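Local atomic coordinates of conserved hypothetical protein (Corynebacterium diphtheriae NCTC 13129, PDB entry 2GS5), a protein that is of unknown function but belongs to the YqgE/AlgH (UPF0301) family of bacterial proteins. Residues G131-A136 with V165-S170; V20-P25 with D172-V177; G81-Q86 with A136-W141. One frame throughout, in Å; residues are numbered along the deposited sequence.

Contact 1. Residues G131-A136 with V165-S170; sequences GMRLFA and VTAPGS
Ala167 O is gripped by both terminal nitrogens of Arg133, a fork closing end-on over a single atom. NH1 and NH2 of Arg133 each lie 2.9 Å from Ala167 O, and the oxygen sits only 5° out of the guanidinium plane. Seen from the acceptor the two donors differ: NH1 arrives in the carbonyl plane, on a lone pair, whereas NH2 stands above that plane. With its N-H bonds bent by a similar amount, the fork fixes the guanidinium's rotation and holds the carbonyl just after helix 162-166.

The rest of the arginine lies along the backbone of Val165 and Thr166. Val165 O comes over one face of the guanidinium, 3.1 Å from Arg133 NH1, but at an angle too poor for a hydrogen bond; Thr166 CA lies over the same face, offset toward its rim. The chain starts with CG anti to the backbone N (chi1 -175°) and then bends at chi2 and chi3, which carries the head around the Val165 carbonyl. Nearer the strand, Val165 CG1 packs 4.0 Å from Arg133 CB, and Thr166 CG2 meets Gly131 CA at 4.0 Å.

Val165 and Thr166 also touch Val91 and Val93 of the neighbouring strand 87-94. In this protein a buried strand arginine captures a main-chain carbonyl, where a helix end is laid on a sheet in alpha/beta packing.

Contact 2. Residues V20-P25 with D172-V177; sequences VLVAAP and DVWGDV
Trp174 and Ala23 join helix 173-179 to strand 19-23 in an alpha/beta packing contact, the helix lying across the sheet. The axes of the short segments 20-23 and 173-177 approach to 9.3 Å at an angle of 105°, so the helix runs nearly perpendicular to the strand and meets it through one turn, Trp174 and Val177.

The polar link across the contact is a single hydrogen bond. Trp174 NE1 donates to Ala23 O over 2.8 Å; the oxygen lies in the indole plane and receives the donor on a lone pair, in the carbonyl plane. Trp174 CG is anti to the backbone N (chi1 -176°), which sends the indole out from the helix to the strand's end.

Apolar contacts continue from this bond along the strand and into the loop after it. Pro25 CG touches the six-membered part of the indole at its edge, 4.0 Å from Trp174 CZ2, the two side chains crossing at about a right angle. Val22 divides its methyls between two partners: CG1 approaches Trp174 CD1 obliquely at 3.8 Å, while CG2 meets Val177 CG1 at 3.6 Å as those two side chains slide past each other in opposite directions. Val20 CG2 adds a looser touch to the same Val177 methyl. From outside the two segments, Arg34 makes a cation-pi interaction with the same indole, and Val36 of the adjoining strand packs against Trp174.

At the helix start the interaction is a cap: Asp172, the N-cap residue, accepts from Gly175 N through OD1 at 2.9 Å, a nearly straight bond (170°) that meets the oxygen from above the carboxylate plane.

Contact 3. Residues G81-Q86 with A136-W141; sequences GPLNQQ and AGHAEW
Ala136 meets Gln85 where strand 129-141 is bordered by the short strand 83-84, joined by a single antiparallel bridge, Leu83 with His138, close to where both chains turn a corner. Ala136 CB lies 3.5 Å from Gln85 O.

At Gly137 the chain turns its corner, and the backbones close in: Gly137 CA lies 3.7 Å from Gln85 CA. Gly137 has a positive phi (85°) and no side chain, and its CA sits directly against two carbonyls, making CA-H...O contacts with both Leu83 O and Asn84 O, the former at 3.1 Å.

His138 is the centre of the contact. It forms a hydrogen-bonded antiparallel pair with Leu83: His138 N donates to Leu83 O at 2.9 Å, and Leu83 N returns to His138 O at 3.0 Å, the latter nearly along the C=O axis. CG of His138 stands between its backbone N and carbonyl carbon (chi1 65°), and the imidazole consequently rises beside Leu83 and Asn84. Leu83 CB lies over one ring face, a CH-pi contact 4.0 Å from the centroid. Asn84 runs alongside in the same direction, its amide almost parallel to the ring (9° apart), and ND2 donates to His138 NE2 over 3.1 Å, with each group tilted from the other's plane. A weak bond from ND1 to Ala139 O engages the other ring nitrogen.

Ala139 comes near the Pro82 ring, which itself touches Asp31 and Phe32 in a loop. Further along, Glu140 crosses Leu83 at about a right angle, and the two join through one methyl: Leu83 CD1 rests 3.6 Å from Glu140 CB.

In the fold
All three contacts draw on one branched mixed sheet. Contacts 1 and 3 share strand 129-141 and meet in sequence at Ala136, yet their centres lie 16 Å apart, so the strand serves a helix end with its first half and a short strand with its second. Contacts 1 and 2, with centres 15 Å apart, use successive helices, 162-166 and 173-179, that both reach the sheet. Along the chain, contact 2 encloses the other two, whereas contacts 1 and 3 interleave. Contacts 2 and 3, 18 Å apart between centres, still touch: Leu21 CD1 packs 3.6 Å from Trp141 CH2. Together they tie early, middle and late chain regions into one compact AlgH-like fold.

Contact 1. Residues G131-A136 with V165-S170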
loop_
_atom_site.group_PDB
_atom_site.type_symbol
_atom_site.label_atom_id
_atom_site.label_comp_id
_atom_site.label_asym_id
_atom_site.label_seq_id
_atom_site.Cartn_x
_atom_site.Cartn_y
_atom_site.Cartn_z
ATOM N N GLY A 131 -7.004 11.906 3.979
ATOM C CA GLY A 131 -6.622 11.520 2.629
ATOM C C GLY A 131 -7.156 10.149 2.299
ATOM O O GLY A 131 -7.533 9.399 3.190
HETATM N N MSE A 132 -7.217 9.839 1.008
HETATM C CA MSE A 132 -7.702 8.541 0.552
HETATM C C MSE A 132 -7.247 8.289 -0.884
HETATM O O MSE A 132 -7.133 9.214 -1.678
HETATM C CB MSE A 132 -9.227 8.497 0.637
HETATM C CG MSE A 132 -9.833 7.144 0.389
HETATM SE SE MSE A 132 -11.765 7.308 0.472
HETATM C CE MSE A 132 -12.030 7.715 -1.422
ATOM N N ARG A 133 -7.011 7.023 -1.208
ATOM C CA ARG A 133 -6.609 6.627 -2.552
ATOM C C ARG A 133 -7.341 5.348 -2.916
ATOM O O ARG A 133 -7.593 4.507 -2.049
ATOM C CB ARG A 133 -5.093 6.409 -2.594
ATOM C CG ARG A 133 -4.526 6.103 -3.979
ATOM C CD ARG A 133 -3.122 6.653 -4.140
ATOM N NE ARG A 133 -3.148 8.108 -4.257
ATOM C CZ ARG A 133 -2.077 8.894 -4.191
ATOM N NH1 ARG A 133 -0.878 8.376 -3.988
ATOM N NH2 ARG A 133 -2.229 10.214 -4.312
ATOM N N LEU A 134 -7.689 5.225 -4.192
ATOM C CA LEU A 134 -8.450 4.077 -4.694
ATOM C C LEU A 134 -7.571 3.198 -5.567
ATOM O O LEU A 134 -6.822 3.692 -6.407
ATOM C CB LEU A 134 -9.667 4.547 -5.489
ATOM C CG LEU A 134 -10.718 5.270 -4.647
ATOM C CD1 LEU A 134 -11.785 5.894 -5.519
ATOM C CD2 LEU A 134 -11.367 4.316 -3.657
ATOM N N PHE A 135 -7.691 1.890 -5.370
ATOM C CA PHE A 135 -6.851 0.913 -6.050
ATOM C C PHE A 135 -7.678 -0.110 -6.791
ATOM O O PHE A 135 -8.565 -0.726 -6.212
ATOM C CB PHE A 135 -5.957 0.196 -5.044
ATOM C CG PHE A 135 -5.098 1.133 -4.262
ATOM C CD1 PHE A 135 -3.811 1.444 -4.681
ATOM C CD2 PHE A 135 -5.604 1.763 -3.125
ATOM C CE1 PHE A 135 -3.031 2.348 -3.986
ATOM C CE2 PHE A 135 -4.820 2.653 -2.415
ATOM C CZ PHE A 135 -3.539 2.951 -2.843
ATOM N N ALA A 136 -7.370 -0.284 -8.072
ATOM C CA ALA A 136 -8.014 -1.281 -8.918
ATOM C C ALA A 136 -7.137 -2.520 -8.936
ATOM O O ALA A 136 -5.966 -2.446 -9.307
ATOM C CB ALA A 136 -8.198 -0.730 -10.340
ATOM N N VAL A 165 0.460 6.589 0.931
ATOM C CA VAL A 165 -0.889 6.456 0.391
ATOM C C VAL A 165 -1.378 7.742 -0.271
ATOM O O VAL A 165 -2.183 7.686 -1.206
ATOM C CB VAL A 165 -1.866 6.054 1.516
ATOM C CG1 VAL A 165 -3.298 5.974 0.987
ATOM C CG2 VAL A 165 -1.428 4.724 2.133
ATOM N N THR A 166 -0.886 8.891 0.202
ATOM C CA THR A 166 -1.361 10.202 -0.248
ATOM C C THR A 166 -0.324 10.960 -1.087
ATOM O O THR A 166 -0.507 12.134 -1.409
ATOM C CB THR A 166 -1.799 11.074 0.957
ATOM O OG1 THR A 166 -0.692 11.267 1.846
ATOM C CG2 THR A 166 -2.944 10.412 1.708
ATOM N N ALA A 167 0.745 10.270 -1.480
ATOM C CA ALA A 167 1.826 10.888 -2.234
ATOM C C ALA A 167 1.350 11.517 -3.548
ATOM O O ALA A 167 0.573 10.920 -4.264
ATOM C CB ALA A 167 2.883 9.854 -2.529
ATOM N N PRO A 168 1.833 12.726 -3.869
ATOM C CA PRO A 168 1.610 13.325 -5.182
ATOM C C PRO A 168 2.069 12.415 -6.322
ATOM O O PRO A 168 2.901 11.540 -6.103
ATOM C CB PRO A 168 2.476 14.593 -5.132
ATOM C CG PRO A 168 2.571 14.913 -3.710
ATOM C CD PRO A 168 2.585 13.628 -2.979
ATOM N N GLY A 169 1.549 12.618 -7.530
ATOM C CA GLY A 169 1.863 11.719 -8.643
ATOM C C GLY A 169 3.265 11.888 -9.212
ATOM O O GLY A 169 3.707 11.079 -10.025
ATOM N N SER A 170 3.961 12.932 -8.786
ATOM C CA SER A 170 5.349 13.166 -9.206
ATOM C C SER A 170 6.361 12.334 -8.407
ATOM O O SER A 170 7.557 12.359 -8.708
ATOM C CB SER A 170 5.688 14.645 -9.054
ATOM O OG SER A 170 5.574 15.061 -7.703
#

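Contact 2. Residues V20-P25 with D172-V177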
loop_
_atom_site.group_PDB
_atom_site.type_symbol
_atom_site.label_atom_id
_atom_site.label_comp_id
_atom_site.label_asym_id
_atom_site.label_seq_id
_atom_site.Cartn_x
_atom_site.Cartn_y
_atom_site.Cartn_z
ATOM N N VAL A 20 4.307 -2.400 4.460
ATOM C CA VAL A 20 4.534 -2.491 3.019
ATOM C C VAL A 20 5.615 -3.518 2.710
ATOM O O VAL A 20 6.548 -3.717 3.483
ATOM C CB VAL A 20 4.910 -1.148 2.374
ATOM C CG1 VAL A 20 3.674 -0.251 2.289
ATOM C CG2 VAL A 20 6.019 -0.451 3.134
ATOM N N LEU A 21 5.429 -4.189 1.580
ATOM C CA LEU A 21 6.393 -5.098 0.997
ATOM C C LEU A 21 7.103 -4.313 -0.090
ATOM O O LEU A 21 6.482 -3.922 -1.083
ATOM C CB LEU A 21 5.697 -6.307 0.386
ATOM C CG LEU A 21 4.833 -7.136 1.334
ATOM C CD1 LEU A 21 3.987 -8.173 0.585
ATOM C CD2 LEU A 21 5.715 -7.790 2.386
ATOM N N VAL A 22 8.399 -4.075 0.105
ATOM C CA VAL A 22 9.172 -3.267 -0.830
ATOM C C VAL A 22 9.908 -4.207 -1.771
ATOM O O VAL A 22 10.695 -5.033 -1.319
ATOM C CB VAL A 22 10.185 -2.388 -0.093
ATOM C CG1 VAL A 22 10.935 -1.504 -1.085
ATOM C CG2 VAL A 22 9.488 -1.562 0.991
ATOM N N ALA A 23 9.638 -4.099 -3.072
ATOM C CA ALA A 23 10.257 -4.994 -4.060
ATOM C C ALA A 23 11.789 -4.882 -4.057
ATOM O O ALA A 23 12.351 -3.780 -4.028
ATOM C CB ALA A 23 9.725 -4.714 -5.461
ATOM N N ALA A 24 12.469 -6.018 -4.093
ATOM C CA ALA A 24 13.914 -6.038 -4.304
ATOM C C ALA A 24 14.244 -5.315 -5.604
ATOM O O ALA A 24 13.512 -5.440 -6.578
ATOM C CB ALA A 24 14.414 -7.476 -4.363
ATOM N N PRO A 25 15.355 -4.549 -5.622
ATOM C CA PRO A 25 15.790 -3.898 -6.855
ATOM C C PRO A 25 15.826 -4.824 -8.073
ATOM O O PRO A 25 15.501 -4.393 -9.186
ATOM C CB PRO A 25 17.199 -3.419 -6.505
ATOM C CG PRO A 25 17.139 -3.151 -5.057
ATOM C CD PRO A 25 16.215 -4.186 -4.479
ATOM N N ASP A 172 8.384 9.150 -6.558
ATOM C CA ASP A 172 8.869 7.789 -6.752
ATOM C C ASP A 172 8.590 7.079 -5.426
ATOM O O ASP A 172 9.350 7.206 -4.468
ATOM C CB ASP A 172 10.371 7.804 -7.080
ATOM C CG ASP A 172 10.936 6.423 -7.363
ATOM O OD1 ASP A 172 10.313 5.422 -6.950
ATOM O OD2 ASP A 172 12.001 6.335 -8.004
ATOM N N VAL A 173 7.464 6.374 -5.347
ATOM C CA VAL A 173 7.027 5.818 -4.070
ATOM C C VAL A 173 8.040 4.795 -3.555
ATOM O O VAL A 173 8.407 4.803 -2.367
ATOM C CB VAL A 173 5.625 5.192 -4.161
ATOM C CG1 VAL A 173 5.278 4.486 -2.861
ATOM C CG2 VAL A 173 4.591 6.253 -4.484
ATOM N N TRP A 174 8.511 3.939 -4.459
ATOM C CA TRP A 174 9.516 2.932 -4.118
ATOM C C TRP A 174 10.805 3.585 -3.604
ATOM O O TRP A 174 11.319 3.212 -2.552
ATOM C CB TRP A 174 9.787 2.037 -5.329
ATOM C CG TRP A 174 10.730 0.915 -5.069
ATOM C CD1 TRP A 174 10.414 -0.342 -4.638
ATOM C CD2 TRP A 174 12.146 0.928 -5.261
ATOM N NE1 TRP A 174 11.548 -1.108 -4.530
ATOM C CE2 TRP A 174 12.630 -0.352 -4.904
ATOM C CE3 TRP A 174 13.062 1.901 -5.695
ATOM C CZ2 TRP A 174 13.984 -0.685 -4.960
ATOM C CZ3 TRP A 174 14.408 1.566 -5.749
ATOM C CH2 TRP A 174 14.857 0.284 -5.389
ATOM N N GLY A 175 11.298 4.584 -4.327
ATOM C CA GLY A 175 12.474 5.325 -3.889
ATOM C C GLY A 175 12.317 5.981 -2.526
ATOM O O GLY A 175 13.225 5.913 -1.692
ATOM N N ASP A 176 11.167 6.611 -2.294
ATOM C CA ASP A 176 10.926 7.295 -1.031
ATOM C C ASP A 176 10.894 6.302 0.130
ATOM O O ASP A 176 11.450 6.557 1.193
ATOM C CB ASP A 176 9.607 8.077 -1.067
ATOM C CG ASP A 176 9.653 9.289 -1.987
ATOM O OD1 ASP A 176 10.700 9.561 -2.610
ATOM O OD2 ASP A 176 8.617 9.989 -2.076
ATOM N N VAL A 177 10.272 5.147 -0.075
ATOM C CA VAL A 177 10.218 4.146 1.001
ATOM C C VAL A 177 11.619 3.597 1.281
ATOM O O VAL A 177 11.993 3.430 2.436
ATOM C CB VAL A 177 9.233 2.994 0.699
ATOM C CG1 VAL A 177 9.284 1.952 1.810
ATOM C CG2 VAL A 177 7.818 3.546 0.535
#

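Contact 3. Residues G81-Q86 with A136-W141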
loop_
_atom_site.group_PDB
_atom_site.type_symbol
_atom_site.label_atom_id
_atom_site.label_comp_id
_atom_site.label_asym_id
_atom_site.label_seq_id
_atom_site.Cartn_x
_atom_site.Cartn_y
_atom_site.Cartn_z
ATOM N N GLY A 81 -2.786 -4.284 -8.229
ATOM C CA GLY A 81 -2.206 -5.588 -8.479
ATOM C C GLY A 81 -2.870 -6.269 -9.653
ATOM O O GLY A 81 -3.796 -5.728 -10.269
ATOM N N PRO A 82 -2.402 -7.476 -9.969
ATOM C CA PRO A 82 -2.832 -8.161 -11.185
ATOM C C PRO A 82 -4.168 -8.905 -11.094
ATOM O O PRO A 82 -4.714 -9.290 -12.124
ATOM C CB PRO A 82 -1.692 -9.140 -11.428
ATOM C CG PRO A 82 -1.235 -9.489 -10.066
ATOM C CD PRO A 82 -1.364 -8.236 -9.248
ATOM N N LEU A 83 -4.681 -9.115 -9.884
ATOM C CA LEU A 83 -5.914 -9.867 -9.680
ATOM C C LEU A 83 -7.108 -8.944 -9.545
ATOM O O LEU A 83 -7.032 -7.933 -8.863
ATOM C CB LEU A 83 -5.822 -10.713 -8.414
ATOM C CG LEU A 83 -4.819 -11.865 -8.469
ATOM C CD1 LEU A 83 -4.360 -12.235 -7.067
ATOM C CD2 LEU A 83 -5.463 -13.060 -9.149
ATOM N N ASN A 84 -8.222 -9.322 -10.153
ATOM C CA ASN A 84 -9.482 -8.627 -9.943
ATOM C C ASN A 84 -9.376 -7.125 -10.190
ATOM O O ASN A 84 -9.739 -6.314 -9.336
ATOM C CB ASN A 84 -10.022 -8.921 -8.536
ATOM C CG ASN A 84 -10.314 -10.384 -8.337
ATOM O OD1 ASN A 84 -11.298 -10.900 -8.869
ATOM N ND2 ASN A 84 -9.455 -11.071 -7.589
ATOM N N GLN A 85 -8.903 -6.765 -11.381
ATOM C CA GLN A 85 -8.675 -5.356 -11.710
ATOM C C GLN A 85 -9.947 -4.523 -11.916
ATOM O O GLN A 85 -9.868 -3.299 -11.987
ATOM C CB GLN A 85 -7.727 -5.230 -12.901
ATOM C CG GLN A 85 -6.313 -5.730 -12.593
ATOM C CD GLN A 85 -5.297 -5.280 -13.623
ATOM O OE1 GLN A 85 -5.624 -5.137 -14.809
ATOM N NE2 GLN A 85 -4.057 -5.053 -13.182
ATOM N N GLN A 86 -11.115 -5.162 -11.952
ATOM C CA GLN A 86 -12.371 -4.412 -11.988
ATOM C C GLN A 86 -12.951 -4.179 -10.593
ATOM O O GLN A 86 -14.029 -3.601 -10.451
ATOM C CB GLN A 86 -13.376 -5.105 -12.906
ATOM C CG GLN A 86 -12.902 -5.199 -14.358
ATOM C CD GLN A 86 -12.528 -3.845 -14.947
ATOM O OE1 GLN A 86 -13.375 -2.952 -15.071
ATOM N NE2 GLN A 86 -11.255 -3.684 -15.309
ATOM N N ALA A 136 -7.370 -0.284 -8.072
ATOM C CA ALA A 136 -8.014 -1.281 -8.918
ATOM C C ALA A 136 -7.137 -2.520 -8.936
ATOM O O ALA A 136 -5.966 -2.446 -9.307
ATOM C CB ALA A 136 -8.198 -0.730 -10.340
ATOM N N GLY A 137 -7.689 -3.648 -8.511
ATOM C CA GLY A 137 -6.950 -4.898 -8.472
ATOM C C GLY A 137 -6.143 -5.030 -7.202
ATOM O O GLY A 137 -5.993 -4.074 -6.437
ATOM N N HIS A 138 -5.620 -6.225 -6.969
ATOM C CA HIS A 138 -4.808 -6.482 -5.795
ATOM C C HIS A 138 -3.831 -7.617 -6.052
ATOM O O HIS A 138 -3.861 -8.252 -7.107
ATOM C CB HIS A 138 -5.700 -6.823 -4.601
ATOM C CG HIS A 138 -6.462 -8.091 -4.773
ATOM N ND1 HIS A 138 -5.985 -9.317 -4.370
ATOM C CD2 HIS A 138 -7.666 -8.327 -5.344
ATOM C CE1 HIS A 138 -6.874 -10.248 -4.662
ATOM N NE2 HIS A 138 -7.902 -9.676 -5.255
ATOM N N ALA A 139 -2.949 -7.811 -5.074
ATOM C CA ALA A 139 -1.972 -8.895 -5.054
ATOM C C ALA A 139 -2.367 -9.862 -3.935
ATOM O O ALA A 139 -2.907 -9.449 -2.917
ATOM C CB ALA A 139 -0.584 -8.339 -4.814
ATOM N N GLU A 140 -2.133 -11.151 -4.160
ATOM C CA GLU A 140 -2.469 -12.187 -3.179
ATOM C C GLU A 140 -1.287 -13.124 -3.006
ATOM O O GLU A 140 -0.609 -13.459 -3.982
ATOM C CB GLU A 140 -3.704 -13.001 -3.625
ATOM C CG GLU A 140 -4.181 -14.043 -2.593
ATOM C CD GLU A 140 -5.376 -14.894 -3.044
ATOM O OE1 GLU A 140 -5.927 -14.652 -4.131
ATOM O OE2 GLU A 140 -5.745 -15.839 -2.304
ATOM N N TRP A 141 -1.052 -13.541 -1.762
ATOM C CA TRP A 141 -0.093 -14.598 -1.431
ATOM C C TRP A 141 -0.827 -15.756 -0.793
ATOM O O TRP A 141 -1.574 -15.574 0.175
ATOM C CB TRP A 141 0.991 -14.109 -0.465
ATOM C CG TRP A 141 1.972 -13.211 -1.107
ATOM C CD1 TRP A 141 3.211 -13.546 -1.564
ATOM C CD2 TRP A 141 1.787 -11.828 -1.425
ATOM N NE1 TRP A 141 3.813 -12.454 -2.142
ATOM C CE2 TRP A 141 2.960 -11.387 -2.076
ATOM C CE3 TRP A 141 0.749 -10.915 -1.223
ATOM C CZ2 TRP A 141 3.127 -10.074 -2.512
ATOM C CZ3 TRP A 141 0.912 -9.611 -1.672
ATOM C CH2 TRP A 141 2.092 -9.203 -2.304
#